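Local coordinates for protein WbmS, polysaccharide deacetylase involved in O-antigen biosynthesis (Bordetella bronchiseptica, PDB 3HFT) that is a putative zinc-binding polysaccharide deacetylase, probably removing acetyl groups from sugars during the biosynthesis of the lipopolysaccharide O-antigen, at residues A[35-39]-A[196-202]. Numbering follows the deposited sequence.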
loop_
_atom_site.group_PDB
_atom_site.type_symbol
_atom_site.label_atom_id
_atom_site.label_comp_id
_atom_site.label_asym_id
_atom_site.label_seq_id
_atom_site.Cartn_x
_atom_site.Cartn_y
_atom_site.Cartn_z
ATOM N N TRP A 35 12.927 15.353 -6.388
ATOM C CA TRP A 35 13.053 14.041 -5.740
ATOM C C TRP A 35 14.009 13.055 -6.377
ATOM O O TRP A 35 14.482 12.143 -5.710
ATOM C CB TRP A 35 11.695 13.339 -5.682
ATOM C CG TRP A 35 11.200 12.712 -7.005
ATOM C CD1 TRP A 35 11.640 11.513 -7.613
ATOM C CD2 TRP A 35 10.161 13.200 -7.823
ATOM N NE1 TRP A 35 10.928 11.280 -8.753
ATOM C CE2 TRP A 35 10.017 12.299 -8.917
ATOM C CE3 TRP A 35 9.320 14.297 -7.743
ATOM C CZ2 TRP A 35 9.065 12.476 -9.905
ATOM C CZ3 TRP A 35 8.364 14.481 -8.726
ATOM C CH2 TRP A 35 8.239 13.581 -9.810
ATOM N N ARG A 36 14.254 13.178 -7.669
ATOM C CA ARG A 36 15.001 12.166 -8.390
ATOM C C ARG A 36 16.412 12.069 -7.914
ATOM O O ARG A 36 17.168 13.053 -7.929
ATOM C CB ARG A 36 14.951 12.466 -9.876
ATOM C CG ARG A 36 15.189 11.294 -10.743
ATOM C CD ARG A 36 14.973 11.710 -12.186
ATOM N NE ARG A 36 15.659 10.798 -13.083
ATOM C CZ ARG A 36 15.086 9.792 -13.724
ATOM N NH1 ARG A 36 13.770 9.554 -13.579
ATOM N NH2 ARG A 36 15.828 9.024 -14.522
ATOM N N GLY A 37 16.784 10.891 -7.456
ATOM C CA GLY A 37 18.126 10.676 -6.906
ATOM C C GLY A 37 18.380 11.234 -5.513
ATOM O O GLY A 37 19.489 11.128 -4.995
ATOM N N ARG A 38 17.365 11.809 -4.887
ATOM C CA ARG A 38 17.531 12.414 -3.586
ATOM C C ARG A 38 17.180 11.418 -2.516
ATOM O O ARG A 38 16.513 10.409 -2.781
ATOM C CB ARG A 38 16.666 13.671 -3.464
ATOM C CG ARG A 38 16.977 14.695 -4.542
ATOM C CD ARG A 38 16.183 15.950 -4.340
ATOM N NE ARG A 38 16.844 16.874 -3.436
ATOM C CZ ARG A 38 16.285 17.969 -2.903
ATOM N NH1 ARG A 38 15.004 18.304 -3.161
ATOM N NH2 ARG A 38 17.021 18.740 -2.092
ATOM N N ILE A 39 17.636 11.727 -1.312
ATOM C CA ILE A 39 17.454 10.874 -0.151
ATOM C C ILE A 39 16.563 11.599 0.849
ATOM O O ILE A 39 16.773 12.788 1.152
ATOM C CB ILE A 39 18.794 10.532 0.494
ATOM C CG1 ILE A 39 19.706 9.805 -0.527
ATOM C CG2 ILE A 39 18.556 9.720 1.759
ATOM C CD1 ILE A 39 21.177 9.674 -0.101
ATOM N N TRP A 196 20.785 0.132 -1.956
ATOM C CA TRP A 196 19.387 0.473 -2.152
ATOM C C TRP A 196 19.162 1.691 -3.042
ATOM O O TRP A 196 18.018 1.949 -3.472
ATOM C CB TRP A 196 18.767 0.751 -0.755
ATOM C CG TRP A 196 19.656 1.600 0.070
ATOM C CD1 TRP A 196 20.575 1.176 0.963
ATOM C CD2 TRP A 196 19.773 3.027 0.015
ATOM N NE1 TRP A 196 21.273 2.250 1.476
ATOM C CE2 TRP A 196 20.773 3.401 0.928
ATOM C CE3 TRP A 196 19.120 4.020 -0.711
ATOM C CZ2 TRP A 196 21.184 4.730 1.093
ATOM C CZ3 TRP A 196 19.512 5.331 -0.536
ATOM C CH2 TRP A 196 20.521 5.678 0.374
ATOM N N TYR A 197 20.237 2.439 -3.323
ATOM C CA TYR A 197 20.154 3.746 -3.961
ATOM C C TYR A 197 19.708 3.712 -5.411
ATOM O O TYR A 197 20.257 2.972 -6.225
ATOM C CB TYR A 197 21.511 4.485 -3.853
ATOM C CG TYR A 197 21.465 5.888 -4.420
ATOM C CD1 TYR A 197 20.704 6.888 -3.808
ATOM C CD2 TYR A 197 22.156 6.209 -5.583
ATOM C CE1 TYR A 197 20.650 8.201 -4.346
ATOM C CE2 TYR A 197 22.113 7.508 -6.124
ATOM C CZ TYR A 197 21.353 8.489 -5.504
ATOM O OH TYR A 197 21.316 9.748 -6.063
ATOM N N GLN A 198 18.736 4.558 -5.728
ATOM C CA GLN A 198 18.246 4.759 -7.063
ATOM C C GLN A 198 18.610 6.185 -7.536
ATOM O O GLN A 198 18.005 7.184 -7.088
ATOM C CB GLN A 198 16.723 4.584 -7.088
ATOM C CG GLN A 198 16.235 3.301 -6.401
ATOM C CD GLN A 198 14.783 3.004 -6.656
ATOM O OE1 GLN A 198 14.041 3.843 -7.200
ATOM N NE2 GLN A 198 14.361 1.784 -6.287
ATOM N N PRO A 199 19.597 6.302 -8.428
ATOM C CA PRO A 199 19.912 7.651 -8.917
ATOM C C PRO A 199 18.773 8.199 -9.727
ATOM O O PRO A 199 18.671 9.418 -9.933
ATOM C CB PRO A 199 21.119 7.426 -9.817
ATOM C CG PRO A 199 21.189 6.005 -10.068
ATOM C CD PRO A 199 20.444 5.274 -9.047
ATOM N N ASP A 200 17.920 7.286 -10.193
ATOM C CA ASP A 200 16.806 7.577 -11.089
ATOM C C ASP A 200 15.423 7.487 -10.426
ATOM O O ASP A 200 14.411 7.568 -11.120
ATOM C CB ASP A 200 16.811 6.627 -12.300
ATOM C CG ASP A 200 16.987 5.140 -11.916
ATOM O OD1 ASP A 200 17.221 4.789 -10.741
ATOM O OD2 ASP A 200 16.934 4.315 -12.846
ATOM N N GLY A 201 15.390 7.367 -9.114
ATOM C CA GLY A 201 14.124 7.269 -8.400
ATOM C C GLY A 201 14.179 8.044 -7.115
ATOM O O GLY A 201 15.175 8.732 -6.834
ATOM N N ILE A 202 13.097 7.966 -6.346
ATOM C CA ILE A 202 13.030 8.561 -5.034
ATOM C C ILE A 202 13.526 7.583 -3.983
ATOM O O ILE A 202 13.191 6.405 -4.031
ATOM C CB ILE A 202 11.584 9.069 -4.727
ATOM C CG1 ILE A 202 11.627 10.005 -3.520
ATOM C CG2 ILE A 202 10.592 7.902 -4.541
ATOM C CD1 ILE A 202 10.282 10.593 -3.197
#
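Tyr-197 OH donates a 2.5 Å hydrogen bond to Gly-37 O, in the carbonyl plane on a lone pair, with a C=O...donor angle of 121°. With CG anti to the backbone N (chi1 -176°), the Tyr-197 ring extends to Gly-37 and has the carbonyl O at its edge, in the ring plane. Gly-37 N in turn donates to Gly-201 O at 2.8 Å, moderately bent (157°), while its CA sends a C-H toward Gln-198 O, 3.5 Å away. Pro-199 O lies 3.3 Å from the same CA, a close backbone approach at a residue without a side chain. The case illustrates turn-to-turn packing: a type II turn, Trp-35 to Arg-38, docks on a type I turn, Gln-198 to Gly-201, just before the neighbouring parallel strands 39-44 and 203-207 of the central sheet. Arg-36 extends over the second turn, with Asp-200 O over one guanidinium face, near its rim, in contact but not hydrogen-bonded; that oxygen accepts from Gln-161 NE2. Trp-35 CD1 packs 3.8 Å from Ile-202 CB, while Trp-35 NE1 hydrogen-bonds to Gln-161 OE1. Toward helix 245-256, Ile-39 CD1 abuts the edge of the Trp-196 ring at CH2, 4.1 Å away.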